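Side-chain contacts in aspartate-semialdehyde dehydrogenase (Vibrio cholerae, PDB 2R00), which makes L-aspartate-semialdehyde by the NADPH-dependent reductive dephosphorylation of L-aspartyl-4-phosphate, a step toward lysine and methionine: residues P129-S132 with T133-L137; E213-M216 with V217-T220; K222-D226 with P227-V231. One frame throughout, in Å; residues are numbered along the deposited sequence.

Contact 1: P129-S132 with T133-L137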
ATOM      1  N   PRO A 129     -16.240  -3.214  15.916  1.00 21.88           N
ATOM      2  CA  PRO A 129     -15.868  -2.656  14.617  1.00 22.39           C
ATOM      3  C   PRO A 129     -15.175  -3.648  13.679  1.00 23.95           C
ATOM      4  O   PRO A 129     -14.844  -4.772  14.070  1.00 23.29           O
ATOM      5  CB  PRO A 129     -14.907  -1.496  14.971  1.00 21.69           C
ATOM      6  CG  PRO A 129     -15.004  -1.313  16.452  1.00 22.04           C
ATOM      7  CD  PRO A 129     -15.368  -2.698  16.981  1.00 21.59           C
ATOM      8  N   ASN A 130     -14.972  -3.198  12.446  1.00 25.61           N
ATOM      9  CA  ASN A 130     -14.220  -3.920  11.445  1.00 28.17           C
ATOM     10  C   ASN A 130     -12.774  -4.077  11.916  1.00 28.79           C
ATOM     11  O   ASN A 130     -12.211  -3.135  12.479  1.00 28.36           O
ATOM     12  CB  ASN A 130     -14.286  -3.113  10.144  1.00 28.23           C
ATOM     13  CG  ASN A 130     -13.898  -3.923   8.935  1.00 31.97           C
ATOM     14  OD1 ASN A 130     -12.740  -4.280   8.765  1.00 35.42           O
ATOM     15  ND2 ASN A 130     -14.874  -4.219   8.080  1.00 35.11           N
ATOM     16  N   CYS A 131     -12.170  -5.249  11.696  1.00 31.12           N
ATOM     17  CA  CYS A 131     -10.764  -5.484  12.113  1.00 30.97           C
ATOM     18  C   CYS A 131      -9.808  -4.438  11.542  1.00 30.49           C
ATOM     19  O   CYS A 131      -8.884  -4.019  12.229  1.00 29.86           O
ATOM     20  CB  CYS A 131     -10.271  -6.906  11.790  1.00 31.74           C
ATOM     21  SG  CYS A 131      -8.694  -7.413  12.662  1.00 36.01           S
ATOM     22  N   SER A 132     -10.052  -4.006  10.302  1.00 30.07           N
ATOM     23  CA  SER A 132      -9.308  -2.897   9.703  1.00 30.07           C
ATOM     24  C   SER A 132      -9.328  -1.636  10.571  1.00 29.05           C
ATOM     25  O   SER A 132      -8.295  -0.995  10.769  1.00 29.13           O
ATOM     26  CB  SER A 132      -9.887  -2.545   8.337  1.00 30.73           C
ATOM     27  OG  SER A 132      -9.321  -3.342   7.318  1.00 33.44           O
ATOM     28  N   THR A 133     -10.514  -1.280  11.060  1.00 27.79           N
ATOM     29  CA  THR A 133     -10.702  -0.090  11.893  1.00 27.04           C
ATOM     30  C   THR A 133     -10.110  -0.298  13.289  1.00 26.21           C
ATOM     31  O   THR A 133      -9.485   0.605  13.837  1.00 25.93           O
ATOM     32  CB  THR A 133     -12.197   0.267  12.037  1.00 27.00           C
ATOM     33  OG1 THR A 133     -12.803   0.305  10.742  1.00 28.04           O
ATOM     34  CG2 THR A 133     -12.362   1.621  12.723  1.00 26.91           C
ATOM     35  N   ILE A 134     -10.321  -1.482  13.859  1.00 25.59           N
ATOM     36  CA  ILE A 134      -9.690  -1.850  15.134  1.00 25.86           C
ATOM     37  C   ILE A 134      -8.162  -1.672  15.062  1.00 26.36           C
ATOM     38  O   ILE A 134      -7.584  -0.924  15.854  1.00 27.06           O
ATOM     39  CB  ILE A 134     -10.041  -3.297  15.550  1.00 25.77           C
ATOM     40  CG1 ILE A 134     -11.554  -3.446  15.766  1.00 24.57           C
ATOM     41  CG2 ILE A 134      -9.258  -3.701  16.829  1.00 25.53           C
ATOM     42  CD1 ILE A 134     -12.022  -4.899  15.922  1.00 25.14           C
ATOM     43  N   GLN A 135      -7.535  -2.334  14.096  1.00 26.85           N
ATOM     44  CA  GLN A 135      -6.080  -2.275  13.878  1.00 27.91           C
ATOM     45  C   GLN A 135      -5.573  -0.835  13.857  1.00 26.79           C
ATOM     46  O   GLN A 135      -4.641  -0.480  14.585  1.00 26.93           O
ATOM     47  CB  GLN A 135      -5.739  -2.874  12.513  1.00 27.99           C
ATOM     48  CG  GLN A 135      -5.385  -4.346  12.443  1.00 31.17           C
ATOM     49  CD  GLN A 135      -5.237  -4.819  10.995  1.00 31.36           C
ATOM     50  OE1 GLN A 135      -6.033  -5.639  10.528  1.00 37.29           O
ATOM     51  NE2 GLN A 135      -4.236  -4.285  10.267  1.00 33.16           N
ATOM     52  N   MET A 136      -6.190  -0.014  13.003  1.00 25.37           N
ATOM     53  CA  MET A 136      -5.743   1.357  12.778  1.00 24.74           C
ATOM     54  C   MET A 136      -5.915   2.229  14.022  1.00 24.87           C
ATOM     55  O   MET A 136      -5.028   3.015  14.373  1.00 24.82           O
ATOM     56  CB  MET A 136      -6.481   1.980  11.576  1.00 24.23           C
ATOM     57  CG  MET A 136      -6.024   3.406  11.242  1.00 24.69           C
ATOM     58  SD  MET A 136      -6.821   4.148   9.803  1.00 23.76           S
ATOM     59  CE  MET A 136      -8.481   4.453  10.395  1.00 24.60           C
ATOM     60  N   LEU A 137      -7.065   2.092  14.673  1.00 24.60           N
ATOM     61  CA  LEU A 137      -7.407   2.923  15.824  1.00 24.94           C
ATOM     62  C   LEU A 137      -6.543   2.644  17.056  1.00 24.96           C
ATOM     63  O   LEU A 137      -6.201   3.566  17.808  1.00 25.34           O
ATOM     64  CB  LEU A 137      -8.891   2.771  16.156  1.00 24.94           C
ATOM     65  CG  LEU A 137      -9.741   3.850  15.477  1.00 26.40           C
ATOM     66  CD1 LEU A 137     -11.092   3.355  15.161  1.00 28.15           C
ATOM     67  CD2 LEU A 137      -9.848   5.076  16.362  1.00 26.92           C
TER

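Contact 2: E213-M216 with V217-T220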
ATOM      1  N   GLU A 213     -15.154   1.783   1.789  1.00 26.98           N
ATOM      2  CA  GLU A 213     -14.255   2.882   2.155  1.00 25.93           C
ATOM      3  C   GLU A 213     -14.988   3.907   3.007  1.00 24.89           C
ATOM      4  O   GLU A 213     -14.476   4.324   4.030  1.00 24.64           O
ATOM      5  CB  GLU A 213     -13.605   3.532   0.926  1.00 26.08           C
ATOM      6  CG  GLU A 213     -12.562   2.627   0.237  1.00 25.74           C
ATOM      7  CD  GLU A 213     -12.206   3.037  -1.198  1.00 25.95           C
ATOM      8  OE1 GLU A 213     -12.790   3.998  -1.750  1.00 23.54           O
ATOM      9  OE2 GLU A 213     -11.310   2.389  -1.769  1.00 25.42           O
ATOM     10  N   MET A 214     -16.192   4.303   2.589  1.00 24.29           N
ATOM     11  CA  MET A 214     -16.996   5.247   3.371  1.00 23.14           C
ATOM     12  C   MET A 214     -17.315   4.685   4.752  1.00 22.85           C
ATOM     13  O   MET A 214     -17.362   5.422   5.737  1.00 22.29           O
ATOM     14  CB  MET A 214     -18.290   5.613   2.627  1.00 23.52           C
ATOM     15  CG  MET A 214     -18.094   6.610   1.479  1.00 23.22           C
ATOM     16  SD  MET A 214     -16.971   7.992   1.829  1.00 27.52           S
ATOM     17  CE  MET A 214     -17.671   8.809   3.283  1.00 26.88           C
ATOM     18  N   LYS A 215     -17.530   3.376   4.827  1.00 22.17           N
ATOM     19  CA  LYS A 215     -17.837   2.745   6.112  1.00 22.73           C
ATOM     20  C   LYS A 215     -16.690   2.885   7.097  1.00 22.52           C
ATOM     21  O   LYS A 215     -16.919   3.104   8.281  1.00 21.89           O
ATOM     22  CB  LYS A 215     -18.241   1.284   5.927  1.00 23.15           C
ATOM     23  CG  LYS A 215     -19.713   1.125   5.567  1.00 23.92           C
ATOM     24  CD  LYS A 215     -20.035  -0.184   4.877  1.00 28.43           C
ATOM     25  CE  LYS A 215     -19.123  -1.319   5.302  1.00 30.47           C
ATOM     26  NZ  LYS A 215     -19.431  -1.847   6.649  1.00 35.23           N
ATOM     27  N   MET A 216     -15.458   2.808   6.590  1.00 22.82           N
ATOM     28  CA  MET A 216     -14.264   3.028   7.399  1.00 23.43           C
ATOM     29  C   MET A 216     -14.191   4.462   7.927  1.00 22.87           C
ATOM     30  O   MET A 216     -13.852   4.686   9.090  1.00 22.61           O
ATOM     31  CB  MET A 216     -13.017   2.670   6.593  1.00 23.65           C
ATOM     32  CG  MET A 216     -11.721   2.688   7.377  1.00 24.85           C
ATOM     33  SD  MET A 216     -10.421   1.638   6.643  1.00 26.13           S
ATOM     34  CE  MET A 216      -9.421   1.414   8.108  1.00 25.46           C
ATOM     35  N   VAL A 217     -14.528   5.430   7.077  1.00 22.05           N
ATOM     36  CA  VAL A 217     -14.606   6.819   7.497  1.00 21.07           C
ATOM     37  C   VAL A 217     -15.554   6.959   8.674  1.00 20.74           C
ATOM     38  O   VAL A 217     -15.205   7.540   9.689  1.00 19.92           O
ATOM     39  CB  VAL A 217     -15.117   7.731   6.352  1.00 21.32           C
ATOM     40  CG1 VAL A 217     -15.290   9.162   6.855  1.00 20.79           C
ATOM     41  CG2 VAL A 217     -14.177   7.691   5.150  1.00 19.70           C
ATOM     42  N   TRP A 218     -16.756   6.411   8.524  1.00 21.10           N
ATOM     43  CA  TRP A 218     -17.812   6.571   9.515  1.00 21.05           C
ATOM     44  C   TRP A 218     -17.481   5.851  10.819  1.00 21.19           C
ATOM     45  O   TRP A 218     -17.723   6.394  11.905  1.00 21.10           O
ATOM     46  CB  TRP A 218     -19.158   6.103   8.947  1.00 21.95           C
ATOM     47  CG  TRP A 218     -19.600   6.899   7.739  1.00 22.73           C
ATOM     48  CD1 TRP A 218     -19.374   8.238   7.502  1.00 23.57           C
ATOM     49  CD2 TRP A 218     -20.363   6.418   6.624  1.00 24.07           C
ATOM     50  NE1 TRP A 218     -19.933   8.605   6.294  1.00 24.03           N
ATOM     51  CE2 TRP A 218     -20.558   7.516   5.743  1.00 23.52           C
ATOM     52  CE3 TRP A 218     -20.911   5.170   6.282  1.00 24.37           C
ATOM     53  CZ2 TRP A 218     -21.260   7.397   4.541  1.00 23.27           C
ATOM     54  CZ3 TRP A 218     -21.612   5.055   5.073  1.00 23.83           C
ATOM     55  CH2 TRP A 218     -21.772   6.161   4.220  1.00 22.98           C
ATOM     56  N   GLU A 219     -16.917   4.647  10.717  1.00 20.71           N
ATOM     57  CA  GLU A 219     -16.417   3.940  11.904  1.00 21.25           C
ATOM     58  C   GLU A 219     -15.323   4.727  12.636  1.00 21.30           C
ATOM     59  O   GLU A 219     -15.362   4.850  13.851  1.00 21.79           O
ATOM     60  CB  GLU A 219     -15.932   2.528  11.548  1.00 20.98           C
ATOM     61  CG  GLU A 219     -17.056   1.578  11.114  1.00 20.97           C
ATOM     62  CD  GLU A 219     -16.598   0.132  10.938  1.00 21.56           C
ATOM     63  OE1 GLU A 219     -15.736  -0.329  11.705  1.00 21.93           O
ATOM     64  OE2 GLU A 219     -17.133  -0.560  10.039  1.00 23.58           O
ATOM     65  N   THR A 220     -14.355   5.254  11.890  1.00 21.54           N
ATOM     66  CA  THR A 220     -13.217   5.993  12.457  1.00 21.85           C
ATOM     67  C   THR A 220     -13.644   7.264  13.200  1.00 22.43           C
ATOM     68  O   THR A 220     -13.197   7.524  14.327  1.00 22.12           O
ATOM     69  CB  THR A 220     -12.184   6.329  11.350  1.00 22.31           C
ATOM     70  OG1 THR A 220     -11.649   5.102  10.841  1.00 22.18           O
ATOM     71  CG2 THR A 220     -11.045   7.185  11.877  1.00 21.20           C
TER

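Contact 3: K222-D226 with P227-V231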
ATOM      1  N   LYS A 222     -16.707   7.919  14.360  1.00 22.82           N
ATOM      2  CA  LYS A 222     -17.513   7.490  15.507  1.00 22.85           C
ATOM      3  C   LYS A 222     -16.643   7.098  16.705  1.00 23.18           C
ATOM      4  O   LYS A 222     -16.874   7.565  17.824  1.00 23.60           O
ATOM      5  CB  LYS A 222     -18.431   6.321  15.129  1.00 22.40           C
ATOM      6  CG  LYS A 222     -19.395   5.880  16.224  1.00 21.20           C
ATOM      7  CD  LYS A 222     -20.513   4.996  15.671  1.00 22.77           C
ATOM      8  CE  LYS A 222     -21.612   4.717  16.707  1.00 22.48           C
ATOM      9  NZ  LYS A 222     -22.804   4.023  16.074  1.00 24.09           N
ATOM     10  N   ILE A 223     -15.660   6.236  16.478  1.00 23.56           N
ATOM     11  CA  ILE A 223     -14.814   5.742  17.568  1.00 24.33           C
ATOM     12  C   ILE A 223     -14.020   6.884  18.217  1.00 25.40           C
ATOM     13  O   ILE A 223     -13.982   6.987  19.442  1.00 25.33           O
ATOM     14  CB  ILE A 223     -13.919   4.565  17.124  1.00 24.03           C
ATOM     15  CG1 ILE A 223     -14.802   3.358  16.784  1.00 23.75           C
ATOM     16  CG2 ILE A 223     -12.918   4.175  18.228  1.00 23.80           C
ATOM     17  CD1 ILE A 223     -14.158   2.318  15.850  1.00 21.88           C
ATOM     18  N   PHE A 224     -13.431   7.751  17.398  1.00 26.01           N
ATOM     19  CA  PHE A 224     -12.748   8.951  17.907  1.00 27.52           C
ATOM     20  C   PHE A 224     -13.734   9.966  18.478  1.00 28.38           C
ATOM     21  O   PHE A 224     -13.336  10.896  19.188  1.00 28.68           O
ATOM     22  CB  PHE A 224     -11.933   9.637  16.797  1.00 27.25           C
ATOM     23  CG  PHE A 224     -10.541   9.054  16.574  1.00 27.51           C
ATOM     24  CD1 PHE A 224      -9.703   8.754  17.643  1.00 28.04           C
ATOM     25  CD2 PHE A 224     -10.059   8.861  15.280  1.00 27.89           C
ATOM     26  CE1 PHE A 224      -8.406   8.242  17.431  1.00 29.29           C
ATOM     27  CE2 PHE A 224      -8.763   8.351  15.058  1.00 28.91           C
ATOM     28  CZ  PHE A 224      -7.940   8.042  16.141  1.00 26.98           C
ATOM     29  N   ASN A 225     -15.015   9.789  18.149  1.00 29.41           N
ATOM     30  CA  ASN A 225     -16.074  10.746  18.475  1.00 30.58           C
ATOM     31  C   ASN A 225     -15.713  12.161  18.016  1.00 31.43           C
ATOM     32  O   ASN A 225     -15.843  13.136  18.765  1.00 30.91           O
ATOM     33  CB  ASN A 225     -16.417  10.708  19.973  1.00 30.77           C
ATOM     34  CG  ASN A 225     -17.721  11.413  20.287  1.00 32.24           C
ATOM     35  OD1 ASN A 225     -18.650  11.434  19.468  1.00 33.20           O
ATOM     36  ND2 ASN A 225     -17.795  12.010  21.470  1.00 32.97           N
ATOM     37  N   ASP A 226     -15.251  12.263  16.771  1.00 32.10           N
ATOM     38  CA  ASP A 226     -14.688  13.505  16.277  1.00 32.99           C
ATOM     39  C   ASP A 226     -15.018  13.673  14.792  1.00 33.75           C
ATOM     40  O   ASP A 226     -14.269  13.209  13.926  1.00 33.65           O
ATOM     41  CB  ASP A 226     -13.177  13.516  16.547  1.00 32.85           C
ATOM     42  CG  ASP A 226     -12.502  14.825  16.150  1.00 34.26           C
ATOM     43  OD1 ASP A 226     -11.303  14.986  16.490  1.00 35.32           O
ATOM     44  OD2 ASP A 226     -13.143  15.675  15.494  1.00 33.19           O
ATOM     45  N   PRO A 227     -16.146  14.346  14.495  1.00 34.33           N
ATOM     46  CA  PRO A 227     -16.601  14.586  13.120  1.00 34.71           C
ATOM     47  C   PRO A 227     -15.640  15.431  12.283  1.00 34.90           C
ATOM     48  O   PRO A 227     -15.769  15.457  11.053  1.00 35.35           O
ATOM     49  CB  PRO A 227     -17.934  15.325  13.309  1.00 34.94           C
ATOM     50  CG  PRO A 227     -17.884  15.880  14.689  1.00 34.85           C
ATOM     51  CD  PRO A 227     -17.068  14.925  15.490  1.00 34.73           C
ATOM     52  N   SER A 228     -14.683  16.093  12.936  1.00 34.93           N
ATOM     53  CA  SER A 228     -13.704  16.942  12.247  1.00 35.10           C
ATOM     54  C   SER A 228     -12.516  16.174  11.644  1.00 34.54           C
ATOM     55  O   SER A 228     -11.855  16.671  10.723  1.00 34.62           O
ATOM     56  CB  SER A 228     -13.220  18.085  13.148  1.00 35.07           C
ATOM     57  OG  SER A 228     -12.253  17.649  14.092  1.00 37.58           O
ATOM     58  N   ILE A 229     -12.251  14.967  12.141  1.00 33.73           N
ATOM     59  CA  ILE A 229     -11.181  14.154  11.557  1.00 33.09           C
ATOM     60  C   ILE A 229     -11.582  13.691  10.171  1.00 31.96           C
ATOM     61  O   ILE A 229     -12.594  13.007   9.993  1.00 32.08           O
ATOM     62  CB  ILE A 229     -10.795  12.925  12.393  1.00 32.99           C
ATOM     63  CG1 ILE A 229     -10.567  13.307  13.851  1.00 34.13           C
ATOM     64  CG2 ILE A 229      -9.518  12.310  11.844  1.00 33.59           C
ATOM     65  CD1 ILE A 229     -10.159  12.127  14.735  1.00 33.23           C
ATOM     66  N   MET A 230     -10.779  14.074   9.188  1.00 31.10           N
ATOM     67  CA  MET A 230     -10.983  13.590   7.829  1.00 30.41           C
ATOM     68  C   MET A 230     -10.244  12.270   7.622  1.00 29.04           C
ATOM     69  O   MET A 230      -9.108  12.097   8.070  1.00 28.94           O
ATOM     70  CB  MET A 230     -10.581  14.656   6.809  1.00 30.43           C
ATOM     71  CG  MET A 230     -11.477  15.926   6.856  1.00 34.19           C
ATOM     72  SD  MET A 230     -13.227  15.672   6.401  1.00 40.39           S
ATOM     73  CE  MET A 230     -14.020  15.563   8.014  1.00 38.66           C
ATOM     74  N   VAL A 231     -10.924  11.334   6.968  1.00 28.02           N
ATOM     75  CA  VAL A 231     -10.404   9.995   6.733  1.00 26.55           C
ATOM     76  C   VAL A 231     -10.571   9.686   5.250  1.00 25.95           C
ATOM     77  O   VAL A 231     -11.665   9.801   4.700  1.00 25.71           O
ATOM     78  CB  VAL A 231     -11.160   8.926   7.561  1.00 26.57           C
ATOM     79  CG1 VAL A 231     -10.459   7.570   7.440  1.00 25.55           C
ATOM     80  CG2 VAL A 231     -11.292   9.352   9.047  1.00 24.99           C
TER

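Contact 1: P129-S132 with T133-L137
The carbonyl O of Asn130 is met by two N-H groups from the first turn of helix 131-147. Ile134 N reaches Asn130 O at 2.9 Å on an almost straight bond, 171° at the hydrogen, whereas Thr133 N is as near but badly angled, and its bond is weak. The side chain of Asn130 is the N-cap: its OD1 accepts from Ser132 N at 3.1 Å, in the carbonyl plane and on a lone pair. Asn130 CG, anti to the backbone N (chi1 -163°), carries OD1 round to that N-H. Ile134 sends its CG1 branch back toward the residues before the helix. Ile134 CD1 sits 3.4 Å from Pro129 O, and Ile134 CG1 packs against the proline ring, 4.0 Å from Pro129 CB, the two side chains crossing at about a right angle. One turn on from Cys131, Gln135 lays its CB 3.4 Å from Cys131 O and then runs on extended, with Gln135 OE1 3.8 Å from Cys131 SG. That OE1 is hydrogen-bonded to ND1 of His244, the predicted proton acceptor. A capped helix start with the acyl-thioester cysteine as its first residue is the nucleophile site of aspartate-semialdehyde dehydrogenase.

Contact 2: E213-M216 with V217-T220
Trp218, one turn further along helix 211-223, lays one face of its indole over Met214. Met214 CB stands 4.0 Å from the centroid of the Trp218 six-membered ring, 16° off the normal, a CH-pi contact. The methionine chain then bends at chi2 and chi3, which curls Met214 CE under the pyrrole side to 3.8 Å from Trp218 NE1. Met214 O sits beneath the same face, nearer the rim, while accepting from Trp218 N. The bend also sets Met214 CE 4.1 Å from CG2 of Val217. At the other end, Met216 O is held twice by Thr220: OG1 at 2.8 Å and N at 2.9 Å reach Met216 O from opposite faces of its carbonyl plane. Thr220 OG1, anti to its own carbonyl carbon (chi1 -64°), is thereby turned back along the helix. Lys215 NZ and Glu219 OE2 stand 4.3 Å apart, too far for a salt bridge; the lysine, a predicted phosphate ligand, bonds Tyr101, and the glutamate's other oxygen, OE1, accepts from Asn130 N. Met216 and Thr220 pack against helix 131-147 and strand 149-159, Val217 rests on strand 230-238, and Met214 and Val217 also touch Ile301 of the second subunit.

Contact 3: K222-D226 with P227-V231
One carboxylate oxygen, OD2 of Asp226, takes two bonds from a single residue, Ser228. The hydroxyl OG of Ser228 gives to OD2 of Asp226 at 2.6 Å on the syn lone pair; Ser228 N meets the same OD2 at 3.0 Å from the anti side, 31° out of the carboxylate plane. The second bond makes an Asx turn, nested in the type I beta turn from Asp226 to Ile229. That turn is closed by Ile229 N on Asp226 O at 3.2 Å, with the donor well above the carbonyl plane. With CG anti to the backbone N (chi1 -176°), the carboxylate of Asp226 is brought to Ser228. The side chains of Ile229 and Asp226 cross at about a right angle, Ile229 CG1 lying 3.2 Å from Asp226 OD1. Ile229 CD1 lies 3.3 Å from Phe224 CD2, a close approach oblique to the ring. Just before the turn, Asn225, with positive phi, is the C-prime residue of a Schellman motif that ends helix 211-223. Tyr144 stacks on Phe224 and bonds OD1 of Asp226 through its hydroxyl. With both carboxylate oxygens hydrogen-bonded, the bonds should fix its rotation and would be expected to stabilise its charged form.

How the contacts relate
The three contacts follow one another along the chain. Contact 1 starts helix 131-147, contact 2 lies within helix 211-223, and contact 3 leads from the end of that helix into strand 230-238, one of the two outermost strands, within this chain, of the six-stranded sheet. Centres are about 10 Å apart for contacts 1 and 2, about 9 Å for 2 and 3, and about 14 Å for 1 and 3. Glu219 OE1 joins the helices through probable hydrogen bonds to Asn130 N and Thr133 OG1; further along, Leu137 packs on Ile223 and Phe224. The helix that starts with the catalytic cysteine thus packs on one that also reaches the second subunit.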